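Local coordinates for Lmo2125 protein (Listeria monocytogenes serovar 1/2a, PDB 5TU0) that binds maltose and probably delivers it, as a membrane-anchored solute-binding lipoprotein, to a sugar transporter of the cell membrane, at residues T10-V15 / K37-E42; D63-A68 / G275-N280; D126-T131 / G254-P259; V117-K122 / D326-A331. The protein carries 2 engineered substitutions. One frame throughout, in Å; residues are numbered along the deposited sequence. Where two conformers were deposited one is given.

Contact 1 (T10-V15 / K37-E42)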
loop_
_atom_site.group_PDB
_atom_site.type_symbol
_atom_site.label_atom_id
_atom_site.label_comp_id
_atom_site.label_asym_id
_atom_site.label_seq_id
_atom_site.Cartn_x
_atom_site.Cartn_y
_atom_site.Cartn_z
ATOM N N THR A 10 25.595 -21.164 -7.070
ATOM C CA THR A 10 25.493 -19.754 -6.676
ATOM C C THR A 10 24.090 -19.174 -6.975
ATOM O O THR A 10 23.375 -19.680 -7.849
ATOM C CB THR A 10 26.624 -18.927 -7.342
ATOM O OG1 THR A 10 26.568 -17.549 -6.913
ATOM C CG2 THR A 10 26.548 -19.018 -8.868
ATOM N N LEU A 11 23.718 -18.131 -6.226
ATOM C CA LEU A 11 22.404 -17.487 -6.318
ATOM C C LEU A 11 22.572 -15.963 -6.298
ATOM O O LEU A 11 23.233 -15.423 -5.415
ATOM C CB LEU A 11 21.552 -17.894 -5.118
ATOM C CG LEU A 11 20.108 -17.371 -5.106
ATOM C CD1 LEU A 11 19.252 -18.186 -6.062
ATOM C CD2 LEU A 11 19.525 -17.404 -3.705
ATOM N N THR A 12 21.976 -15.266 -7.267
ATOM C CA THR A 12 22.074 -13.807 -7.303
ATOM C C THR A 12 20.799 -13.160 -6.760
ATOM O O THR A 12 19.688 -13.364 -7.297
ATOM C CB THR A 12 22.418 -13.293 -8.708
ATOM O OG1 THR A 12 23.678 -13.846 -9.107
ATOM C CG2 THR A 12 22.529 -11.786 -8.716
ATOM N N VAL A 13 20.977 -12.355 -5.709
ATOM C CA VAL A 13 19.868 -11.713 -5.005
ATOM C C VAL A 13 19.989 -10.232 -5.254
ATOM O O VAL A 13 21.012 -9.648 -4.917
ATOM C CB VAL A 13 19.953 -11.998 -3.487
ATOM C CG1 VAL A 13 18.867 -11.247 -2.704
ATOM C CG2 VAL A 13 19.886 -13.493 -3.234
ATOM N N SER A 14 18.973 -9.641 -5.892
ATOM C CA SER A 14 18.968 -8.215 -6.183
ATOM C C SER A 14 17.961 -7.481 -5.317
ATOM O O SER A 14 16.770 -7.818 -5.298
ATOM C CB SER A 14 18.664 -7.946 -7.659
ATOM O OG SER A 14 18.821 -6.563 -7.968
ATOM N N VAL A 15 18.426 -6.448 -4.621
ATOM C CA VAL A 15 17.548 -5.670 -3.774
ATOM C C VAL A 15 17.876 -4.199 -3.824
ATOM O O VAL A 15 18.965 -3.799 -4.210
ATOM C CB VAL A 15 17.578 -6.137 -2.286
ATOM C CG1 VAL A 15 16.944 -7.506 -2.126
ATOM C CG2 VAL A 15 18.996 -6.110 -1.692
ATOM N N LYS A 37 26.818 -20.040 -2.732
ATOM C CA LYS A 37 27.398 -18.714 -2.557
ATOM C C LYS A 37 26.317 -17.740 -3.034
ATOM O O LYS A 37 25.806 -17.881 -4.142
ATOM C CB LYS A 37 28.698 -18.537 -3.338
ATOM C CG LYS A 37 29.309 -17.159 -3.097
ATOM C CD LYS A 37 30.759 -17.045 -3.505
ATOM C CE LYS A 37 31.319 -15.690 -3.069
ATOM N NZ LYS A 37 32.799 -15.607 -3.204
ATOM N N VAL A 38 25.932 -16.798 -2.178
ATOM C CA VAL A 38 24.932 -15.806 -2.523
ATOM C C VAL A 38 25.665 -14.530 -2.935
ATOM O O VAL A 38 26.515 -14.046 -2.198
ATOM C CB VAL A 38 23.991 -15.497 -1.337
ATOM C CG1 VAL A 38 23.048 -14.343 -1.661
ATOM C CG2 VAL A 38 23.205 -16.742 -0.944
ATOM N N LYS A 39 25.345 -14.031 -4.126
ATOM C CA LYS A 39 25.886 -12.785 -4.651
ATOM C C LYS A 39 24.797 -11.742 -4.456
ATOM O O LYS A 39 23.679 -11.909 -4.958
ATOM C CB LYS A 39 26.221 -12.946 -6.131
ATOM C CG LYS A 39 26.696 -11.686 -6.833
ATOM C CD LYS A 39 26.926 -11.961 -8.309
ATOM C CE LYS A 39 27.325 -10.708 -9.069
ATOM N NZ LYS A 39 27.682 -11.025 -10.481
ATOM N N VAL A 40 25.108 -10.681 -3.720
ATOM C CA VAL A 40 24.144 -9.621 -3.458
ATOM C C VAL A 40 24.415 -8.421 -4.362
ATOM O O VAL A 40 25.514 -7.883 -4.372
ATOM C CB VAL A 40 24.193 -9.168 -1.986
ATOM C CG1 VAL A 40 23.134 -8.103 -1.715
ATOM C CG2 VAL A 40 23.974 -10.359 -1.059
ATOM N N VAL A 41 23.411 -8.016 -5.128
ATOM C CA VAL A 41 23.536 -6.842 -5.996
ATOM C C VAL A 41 22.508 -5.808 -5.557
ATOM O O VAL A 41 21.395 -6.154 -5.142
ATOM C CB VAL A 41 23.379 -7.184 -7.496
ATOM C CG1 VAL A 41 24.445 -8.173 -7.925
ATOM C CG2 VAL A 41 22.013 -7.747 -7.809
ATOM N N GLU A 42 22.896 -4.543 -5.617
ATOM C CA GLU A 42 22.008 -3.457 -5.251
ATOM C C GLU A 42 21.491 -2.793 -6.513
ATOM O O GLU A 42 22.268 -2.436 -7.406
ATOM C CB GLU A 42 22.717 -2.438 -4.351
ATOM C CG GLU A 42 21.791 -1.337 -3.809
ATOM C CD GLU A 42 21.344 -0.315 -4.855
ATOM O OE1 GLU A 42 22.169 0.011 -5.735
ATOM O OE2 GLU A 42 20.181 0.194 -4.793
#
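Leu11 bonds two residues of the partner strand where this parallel pair starts: its N donates to Lys37 O and its O accepts from Lys39 N at 2.8 Å. The ladder continues with Val13 N on Lys39 O, nearly straight at 175°, then Val41 N on Val13 O, and closes with Val15 N on Val41 O at 3.0 Å. Lys37 O takes a second donor, because Thr10 holds OG1 opposite its own backbone N (chi1 -177°) and reaches this carbonyl at 2.9 Å from above its plane. On the face of Leu11 and Val13, beta-branched valines suit the extended chain, and Val13 CG2 meets Val38 CG1 at 3.6 Å. On the other face Thr12 lies alongside Lys39, whose extended aliphatic chain carries its ammonium away, while Val41 CG2 presses tightly on Ser14 CB at 3.4 Å, a place suited to a small serine. Thr12 N, pointing to the opposite side from this ladder, is satisfied by Asp63 OD2. Strands 10-15 and 37-42, joined by helix 17-34, form a beta-alpha-beta unit; the helix touches Val40, helix 285-295 covers Leu11, and Trp276 of strand 272-278 packs on Val13 and Val15.

Contact 2 (D63-A68 / G275-N280)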
loop_
_atom_site.group_PDB
_atom_site.type_symbol
_atom_site.label_atom_id
_atom_site.label_comp_id
_atom_site.label_asym_id
_atom_site.label_seq_id
_atom_site.Cartn_x
_atom_site.Cartn_y
_atom_site.Cartn_z
ATOM N N ASP A 63 18.505 -13.942 -9.923
ATOM C CA ASP A 63 17.646 -15.092 -9.668
ATOM C C ASP A 63 16.446 -14.747 -8.824
ATOM O O ASP A 63 15.339 -15.255 -9.072
ATOM C CB ASP A 63 18.424 -16.177 -8.947
ATOM C CG ASP A 63 19.545 -16.721 -9.778
ATOM O OD1 ASP A 63 19.253 -17.258 -10.863
ATOM O OD2 ASP A 63 20.707 -16.631 -9.328
ATOM N N VAL A 64 16.650 -13.912 -7.801
ATOM C CA VAL A 64 15.558 -13.494 -6.924
ATOM C C VAL A 64 15.631 -11.992 -6.677
ATOM O O VAL A 64 16.703 -11.387 -6.718
ATOM C CB VAL A 64 15.559 -14.230 -5.567
ATOM C CG1 VAL A 64 15.286 -15.721 -5.752
ATOM C CG2 VAL A 64 16.869 -14.005 -4.844
ATOM N N MET A 65 14.465 -11.401 -6.448
ATOM C CA MET A 65 14.345 -9.974 -6.202
ATOM C C MET A 65 13.026 -9.728 -5.473
ATOM O O MET A 65 12.319 -10.665 -5.143
ATOM C CB MET A 65 14.424 -9.232 -7.540
ATOM C CG MET A 65 13.245 -9.490 -8.473
ATOM S SD MET A 65 13.708 -9.755 -10.204
ATOM C CE MET A 65 14.189 -11.470 -10.034
ATOM N N MET A 66 12.696 -8.475 -5.221
ATOM C CA MET A 66 11.450 -8.152 -4.568
ATOM C C MET A 66 10.548 -7.397 -5.532
ATOM O O MET A 66 11.000 -6.872 -6.560
ATOM C CB MET A 66 11.712 -7.315 -3.314
ATOM C CG MET A 66 12.566 -8.028 -2.267
ATOM S SD MET A 66 13.040 -6.943 -0.895
ATOM C CE MET A 66 11.449 -6.457 -0.293
ATOM N N SER A 67 9.263 -7.348 -5.193
ATOM C CA SER A 67 8.291 -6.603 -5.965
ATOM C C SER A 67 7.139 -6.174 -5.076
ATOM O O SER A 67 6.761 -6.899 -4.149
ATOM C CB SER A 67 7.740 -7.451 -7.112
ATOM O OG SER A 67 6.692 -6.772 -7.807
ATOM N N ALA A 68 6.607 -4.982 -5.344
ATOM C CA ALA A 68 5.385 -4.550 -4.693
ATOM C C ALA A 68 4.322 -5.585 -5.046
ATOM O O ALA A 68 4.342 -6.146 -6.156
ATOM C CB ALA A 68 4.956 -3.191 -5.200
ATOM N N GLY A 275 6.722 -8.668 -1.786
ATOM C CA GLY A 275 7.015 -10.087 -1.746
ATOM C C GLY A 275 8.345 -10.360 -2.441
ATOM O O GLY A 275 8.869 -9.522 -3.196
ATOM N N TRP A 276 8.904 -11.528 -2.162
ATOM C CA TRP A 276 10.086 -11.991 -2.835
ATOM C C TRP A 276 9.608 -12.790 -4.055
ATOM O O TRP A 276 8.639 -13.558 -3.967
ATOM C CB TRP A 276 10.929 -12.873 -1.909
ATOM C CG TRP A 276 11.726 -12.113 -0.930
ATOM C CD1 TRP A 276 11.380 -11.774 0.338
ATOM C CD2 TRP A 276 13.046 -11.598 -1.142
ATOM N NE1 TRP A 276 12.420 -11.087 0.945
ATOM C CE2 TRP A 276 13.441 -10.950 0.044
ATOM C CE3 TRP A 276 13.920 -11.618 -2.226
ATOM C CZ2 TRP A 276 14.693 -10.343 0.183
ATOM C CZ3 TRP A 276 15.166 -11.008 -2.095
ATOM C CH2 TRP A 276 15.532 -10.378 -0.896
ATOM N N VAL A 277 10.273 -12.592 -5.190
ATOM C CA VAL A 277 9.910 -13.264 -6.427
ATOM C C VAL A 277 11.126 -13.910 -7.058
ATOM O O VAL A 277 12.257 -13.525 -6.750
ATOM C CB VAL A 277 9.242 -12.293 -7.417
ATOM C CG1 VAL A 277 8.017 -11.656 -6.763
ATOM C CG2 VAL A 277 10.199 -11.201 -7.903
ATOM N N VAL A 278 10.881 -14.901 -7.922
ATOM C CA VAL A 278 11.941 -15.658 -8.615
ATOM C C VAL A 278 11.837 -15.427 -10.110
ATOM O O VAL A 278 10.761 -15.555 -10.692
ATOM C CB VAL A 278 11.813 -17.168 -8.349
ATOM C CG1 VAL A 278 12.865 -17.960 -9.126
ATOM C CG2 VAL A 278 11.902 -17.449 -6.862
ATOM N N SER A 279 12.955 -15.073 -10.733
ATOM C CA SER A 279 13.004 -14.897 -12.176
ATOM C C SER A 279 12.619 -16.200 -12.885
ATOM O O SER A 279 13.126 -17.265 -12.541
ATOM C CB SER A 279 14.419 -14.502 -12.594
ATOM O OG SER A 279 14.572 -14.520 -13.997
ATOM N N ASN A 280 11.718 -16.118 -13.869
ATOM C CA ASN A 280 11.318 -17.316 -14.622
ATOM C C ASN A 280 12.454 -17.769 -15.545
ATOM O O ASN A 280 12.407 -18.877 -16.069
ATOM C CB ASN A 280 10.056 -17.051 -15.445
ATOM C CG ASN A 280 9.289 -18.324 -15.796
ATOM O OD1 ASN A 280 9.431 -19.369 -15.148
ATOM N ND2 ASN A 280 8.424 -18.218 -16.792
#
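Met66 lays its CG over the middle of the Trp276 six-membered ring, 3.6 Å from the centroid and only 6° off the normal, a CH-pi contact. Its sulfur follows over the same ring, with SD 4.2 Å from the centroid, a Met-aromatic contact; the flexible, polarisable methionine chain suits a broad indole. Chi1 of -61° sets CG beside the backbone N of Met66, from where the chain runs across the ring. Along the same face of the sheet Val64, in one of its two modelled conformers, lies near Val278 CG2. On the other face Met65 CG touches Val277 CG2 at 3.5 Å, and the doubly bent methionine chain brings CE to Ser279 CB. Strands 64-68 and 272-278 are antiparallel neighbours in the mixed sheet of a periplasmic-binding-protein-like fold, though 206 residues lie between the two segments. Helix 285-295 packs on Val64 and Val278, and helix 45-58 on Met65 and Ser67. Met65 and Val277 form a hydrogen-bonded pair, Val277 N giving to Met65 O at 2.8 Å and Met65 N to Val277 O. Ser67 and Gly275 form the next such pair, with both bonds, Ser67 N to Gly275 O and Gly275 N to Ser67 O, at 3.0 Å. Beyond the valines, Ser279 N donates to Asp63 O at 2.9 Å. Asp63 itself is buried and points its CB away from this strand; its carboxylate is bonded elsewhere, OD1 being engaged by Ser282 OG and Asn284 ND2.

Contact 3 (D126-T131 / G254-P259)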
loop_
_atom_site.group_PDB
_atom_site.type_symbol
_atom_site.label_atom_id
_atom_site.label_comp_id
_atom_site.label_asym_id
_atom_site.label_seq_id
_atom_site.Cartn_x
_atom_site.Cartn_y
_atom_site.Cartn_z
ATOM N N ASP A 126 -4.151 15.613 22.721
ATOM C CA ASP A 126 -3.945 14.802 23.929
ATOM C C ASP A 126 -3.925 13.318 23.618
ATOM O O ASP A 126 -3.351 12.540 24.370
ATOM C CB ASP A 126 -5.051 15.048 24.961
ATOM C CG ASP A 126 -5.046 16.448 25.501
ATOM O OD1 ASP A 126 -3.984 17.115 25.458
ATOM O OD2 ASP A 126 -6.113 16.879 25.998
ATOM N N LYS A 127 -4.596 12.932 22.541
ATOM C CA LYS A 127 -4.610 11.535 22.102
ATOM C C LYS A 127 -5.060 11.414 20.655
ATOM O O LYS A 127 -5.607 12.356 20.084
ATOM C CB LYS A 127 -5.536 10.716 22.979
ATOM C CG LYS A 127 -6.980 11.186 23.000
ATOM C CD LYS A 127 -7.748 10.298 23.956
ATOM C CE LYS A 127 -9.174 10.758 24.161
ATOM N NZ LYS A 127 -9.850 9.900 25.183
ATOM N N ALA A 128 -4.840 10.236 20.066
ATOM C CA ALA A 128 -5.258 10.000 18.703
ATOM C C ALA A 128 -6.784 10.081 18.603
ATOM O O ALA A 128 -7.478 9.529 19.455
ATOM C CB ALA A 128 -4.786 8.626 18.238
ATOM N N PRO A 129 -7.317 10.805 17.605
ATOM C CA PRO A 129 -8.777 10.780 17.434
ATOM C C PRO A 129 -9.222 9.338 17.136
ATOM O O PRO A 129 -8.523 8.617 16.401
ATOM C CB PRO A 129 -9.008 11.671 16.213
ATOM C CG PRO A 129 -7.819 12.570 16.175
ATOM C CD PRO A 129 -6.673 11.735 16.659
ATOM N N ALA A 130 -10.347 8.928 17.718
ATOM C CA ALA A 130 -10.840 7.562 17.573
ATOM C C ALA A 130 -11.853 7.339 16.444
ATOM O O ALA A 130 -11.981 6.217 15.919
ATOM C CB ALA A 130 -11.435 7.120 18.892
ATOM N N THR A 131 -12.592 8.381 16.097
ATOM C CA THR A 131 -13.625 8.295 15.089
ATOM C C THR A 131 -13.587 9.492 14.152
ATOM O O THR A 131 -12.987 10.530 14.471
ATOM C CB THR A 131 -15.031 8.293 15.751
ATOM O OG1 THR A 131 -15.279 9.564 16.396
ATOM C CG2 THR A 131 -15.162 7.201 16.766
ATOM N N GLY A 254 2.635 10.938 16.604
ATOM C CA GLY A 254 2.114 9.688 17.100
ATOM C C GLY A 254 1.417 9.039 15.919
ATOM O O GLY A 254 1.108 9.706 14.936
ATOM N N VAL A 255 1.187 7.739 16.009
ATOM C CA VAL A 255 0.542 7.019 14.926
ATOM C C VAL A 255 -0.570 6.152 15.498
ATOM O O VAL A 255 -0.414 5.530 16.571
ATOM C CB VAL A 255 1.541 6.135 14.146
ATOM C CG1 VAL A 255 0.952 5.726 12.802
ATOM C CG2 VAL A 255 2.858 6.874 13.925
ATOM N N ALA A 256 -1.668 6.079 14.750
ATOM C CA ALA A 256 -2.818 5.291 15.136
ATOM C C ALA A 256 -3.535 4.694 13.932
ATOM O O ALA A 256 -3.298 5.081 12.767
ATOM C CB ALA A 256 -3.786 6.163 15.925
ATOM N N LYS A 257 -4.398 3.725 14.218
ATOM C CA LYS A 257 -5.284 3.193 13.196
ATOM C C LYS A 257 -6.101 4.366 12.661
ATOM O O LYS A 257 -6.263 5.383 13.346
ATOM C CB LYS A 257 -6.245 2.150 13.786
ATOM C CG LYS A 257 -7.171 2.713 14.864
ATOM C CD LYS A 257 -8.115 1.672 15.450
ATOM C CE LYS A 257 -9.256 1.337 14.513
ATOM N NZ LYS A 257 -10.191 2.478 14.302
ATOM N N ILE A 258 -6.621 4.227 11.459
ATOM C CA ILE A 258 -7.465 5.277 10.886
ATOM C C ILE A 258 -8.780 5.325 11.711
ATOM O O ILE A 258 -9.330 4.281 12.094
ATOM C CB ILE A 258 -7.747 5.034 9.383
ATOM C CG1 ILE A 258 -6.414 4.888 8.604
ATOM C CG2 ILE A 258 -8.617 6.154 8.825
ATOM C CD1 ILE A 258 -6.559 4.442 7.163
ATOM N N PRO A 259 -9.261 6.529 12.044
ATOM C CA PRO A 259 -10.477 6.551 12.840
ATOM C C PRO A 259 -11.686 5.874 12.179
ATOM O O PRO A 259 -11.796 5.828 10.956
ATOM C CB PRO A 259 -10.729 8.055 13.058
ATOM C CG PRO A 259 -9.389 8.681 12.902
ATOM C CD PRO A 259 -8.696 7.877 11.859
HETATM O O HOH W 1 -7.743 6.075 15.678
HETATM O O HOH W 2 -11.238 3.638 16.452
#
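Ala128 and Ala256 point their methyls at each other, CB to CB at 3.5 Å, where two small side chains let the loop 126-131 lie close to the end of strand 253-256. Farther along, the Pro259 ring is directed toward the loop and meets mainly its backbone. Its CG lies 3.6 Å from Pro129 O, and its CB rests 3.4 Å from Thr131 C; Thr131 points its own CB away, and its OG1 caps Asp134 N at the start of helix 132-138. A rigid, apolar proline ring, with no N-H to satisfy, suits this place against the loop's backbone. No direct hydrogen bond joins the two segments; two waters bridge them, and just beyond, Ala130 bonds to Thr260 through the backbone. One water donates to both Pro129 O and Lys257 O, at 2.8 Å each; another donates to Ala130 O and accepts from Lys257 NZ. The lysine chain folds back at its last two torsions (chi3 -76°, chi4 -67°), which lets NZ reach the carbonyl of the next residue, Ile258 O, at 3.0 Å, while Glu266 supplies a salt bridge. Around the contact, strand 105-121 lends Tyr120, touching Ala128, and Leu118 beside both prolines, helix 132-138 closes on Pro129 and Pro259 through Leu135, and helix 327-336 packs on Val255 and Lys257.

Contact 4 (V117-K122 / D326-A331)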
loop_
_atom_site.group_PDB
_atom_site.type_symbol
_atom_site.label_atom_id
_atom_site.label_comp_id
_atom_site.label_asym_id
_atom_site.label_seq_id
_atom_site.Cartn_x
_atom_site.Cartn_y
_atom_site.Cartn_z
ATOM N N VAL A 117 -2.333 4.869 7.490
ATOM C CA VAL A 117 -2.531 5.023 8.917
ATOM C C VAL A 117 -2.850 6.488 9.207
ATOM O O VAL A 117 -2.838 7.327 8.297
ATOM C CB VAL A 117 -1.264 4.584 9.715
ATOM C CG1 VAL A 117 -0.961 3.102 9.487
ATOM C CG2 VAL A 117 -0.040 5.414 9.342
ATOM N N LEU A 118 -3.148 6.787 10.463
ATOM C CA LEU A 118 -3.388 8.177 10.879
ATOM C C LEU A 118 -2.175 8.677 11.676
ATOM O O LEU A 118 -1.848 8.127 12.745
ATOM C CB LEU A 118 -4.622 8.282 11.771
ATOM C CG LEU A 118 -4.966 9.711 12.204
ATOM C CD1 LEU A 118 -5.667 10.442 11.065
ATOM C CD2 LEU A 118 -5.819 9.746 13.462
ATOM N N TYR A 119 -1.492 9.688 11.149
ATOM C CA TYR A 119 -0.404 10.347 11.875
ATOM C C TYR A 119 -1.024 11.506 12.605
ATOM O O TYR A 119 -1.924 12.149 12.065
ATOM C CB TYR A 119 0.643 10.928 10.936
ATOM C CG TYR A 119 1.531 9.914 10.286
ATOM C CD1 TYR A 119 2.626 9.400 10.967
ATOM C CD2 TYR A 119 1.312 9.502 8.971
ATOM C CE1 TYR A 119 3.458 8.472 10.377
ATOM C CE2 TYR A 119 2.146 8.590 8.366
ATOM C CZ TYR A 119 3.217 8.072 9.075
ATOM O OH TYR A 119 4.039 7.152 8.496
ATOM N N TYR A 120 -0.573 11.775 13.827
ATOM C CA TYR A 120 -1.070 12.954 14.567
ATOM C C TYR A 120 0.076 13.562 15.353
ATOM O O TYR A 120 1.098 12.903 15.625
ATOM C CB TYR A 120 -2.280 12.634 15.477
ATOM C CG TYR A 120 -1.964 11.822 16.708
ATOM C CD1 TYR A 120 -1.786 10.446 16.631
ATOM C CD2 TYR A 120 -1.852 12.433 17.965
ATOM C CE1 TYR A 120 -1.485 9.708 17.760
ATOM C CE2 TYR A 120 -1.556 11.693 19.102
ATOM C CZ TYR A 120 -1.376 10.332 18.986
ATOM O OH TYR A 120 -1.078 9.587 20.100
ATOM N N ASN A 121 -0.093 14.823 15.696
ATOM C CA ASN A 121 0.917 15.568 16.419
ATOM C C ASN A 121 0.594 15.574 17.911
ATOM O O ASN A 121 -0.399 16.195 18.330
ATOM C CB ASN A 121 0.971 16.984 15.863
ATOM C CG ASN A 121 2.181 17.751 16.341
ATOM O OD1 ASN A 121 2.705 17.498 17.437
ATOM N ND2 ASN A 121 2.627 18.705 15.533
ATOM N N LYS A 122 1.435 14.890 18.705
ATOM C CA LYS A 122 1.243 14.802 20.148
ATOM C C LYS A 122 1.385 16.152 20.868
ATOM O O LYS A 122 0.927 16.296 22.012
ATOM C CB LYS A 122 2.184 13.768 20.773
ATOM C CG LYS A 122 2.036 12.355 20.227
ATOM C CD LYS A 122 2.849 11.382 21.064
ATOM C CE LYS A 122 2.729 9.967 20.573
ATOM N NZ LYS A 122 3.548 9.076 21.428
ATOM N N ASP A 326 5.935 -0.167 19.043
ATOM C CA ASP A 326 6.255 1.007 18.232
ATOM C C ASP A 326 4.928 1.469 17.620
ATOM O O ASP A 326 4.189 0.657 17.045
ATOM C CB ASP A 326 7.227 0.660 17.109
ATOM C CG ASP A 326 7.449 1.819 16.164
ATOM O OD1 ASP A 326 7.777 2.920 16.646
ATOM O OD2 ASP A 326 7.269 1.646 14.941
ATOM N N GLU A 327 4.640 2.761 17.704
ATOM C CA GLU A 327 3.344 3.238 17.236
ATOM C C GLU A 327 3.052 2.998 15.760
ATOM O O GLU A 327 1.954 2.580 15.430
ATOM C CB GLU A 327 3.132 4.699 17.597
ATOM C CG GLU A 327 3.174 4.906 19.099
ATOM C CD GLU A 327 2.695 6.267 19.529
ATOM O OE1 GLU A 327 2.238 7.040 18.671
ATOM O OE2 GLU A 327 2.767 6.551 20.740
ATOM N N LEU A 328 4.017 3.256 14.881
ATOM C CA LEU A 328 3.782 3.070 13.443
ATOM C C LEU A 328 3.491 1.603 13.144
ATOM O O LEU A 328 2.548 1.275 12.416
ATOM C CB LEU A 328 4.966 3.564 12.607
ATOM C CG LEU A 328 4.816 3.354 11.088
ATOM C CD1 LEU A 328 3.572 4.066 10.552
ATOM C CD2 LEU A 328 6.080 3.796 10.359
ATOM N N THR A 329 4.294 0.732 13.736
ATOM C CA THR A 329 4.134 -0.704 13.577
ATOM C C THR A 329 2.772 -1.173 14.073
ATOM O O THR A 329 2.100 -1.931 13.375
ATOM C CB THR A 329 5.224 -1.466 14.334
ATOM O OG1 THR A 329 6.509 -0.987 13.909
ATOM C CG2 THR A 329 5.108 -2.967 14.071
ATOM N N ASN A 330 2.359 -0.702 15.255
ATOM C CA ASN A 330 1.060 -1.072 15.829
ATOM C C ASN A 330 -0.100 -0.600 14.941
ATOM O O ASN A 330 -1.041 -1.356 14.698
ATOM C CB ASN A 330 0.865 -0.480 17.241
ATOM C CG ASN A 330 1.747 -1.131 18.298
ATOM O OD1 ASN A 330 2.343 -2.188 18.088
ATOM N ND2 ASN A 330 1.822 -0.498 19.449
ATOM N N ALA A 331 -0.023 0.650 14.484
ATOM C CA ALA A 331 -1.055 1.222 13.598
ATOM C C ALA A 331 -1.183 0.441 12.295
ATOM O O ALA A 331 -2.284 0.124 11.865
ATOM C CB ALA A 331 -0.758 2.676 13.299
#
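Val117 meets Ala331 and Leu328 where helix 327-336 packs against the mixed sheet, alpha on beta, in one lobe of the solute-binding fold. The segments run roughly antiparallel, at 150°, with axes 9.1 Å apart. Val117 uses both branches: CG1 rests on Ala331 CB at 3.8 Å, a small methyl that lets the helix come close, and the Val117 and Leu328 side chains cross at about a right angle, with CG2 of the valine 4.0 Å from CD1 of the leucine. Two residues on, Tyr119 brings its OH to 3.7 Å from Leu328 CD1, the same methyl that touches Val117. The Tyr119 hydroxyl bonds Gly239 O and its ring meets Tyr246 edge-to-face, which together restrain the phenol. Val255 of strand 253-256 packs on Val117, Tyr119, Leu328 and Ala331 alike. The strand ends near charge. Lys122, partly exposed, is fully extended beyond CG and meets the Glu327 side chain from the opposite direction, long enough to bridge from just past the end of the strand to the first turn of the helix. Glu327 divides its oxygens, OE1 accepting from Val255 N, while Lys122 NZ forms a salt bridge to OE2 at 2.7 Å, approaching from above the carboxylate plane.

Contacts 1 and 2 lie together, their centres 12 Å apart, and contacts 3 and 4 likewise at 8 Å; the pairs stand about 30 to 41 Å apart. This is consistent with the two lobes of a solute-binding protein, with maltose held between them. Contact 1 closes before the others open along the chain, contact 3 is nested inside contacts 2 and 4, and contacts 2 and 4 interleave, so the chain passes between the lobes more than once. Strand 64-68 joins the first pair, bonding to strand 10-15 through Val64 O and Ser14 N. Strand 105-121, neighbour of both 253-256 and 272-278, carries one mixed sheet across from contact 2 to contacts 3 and 4.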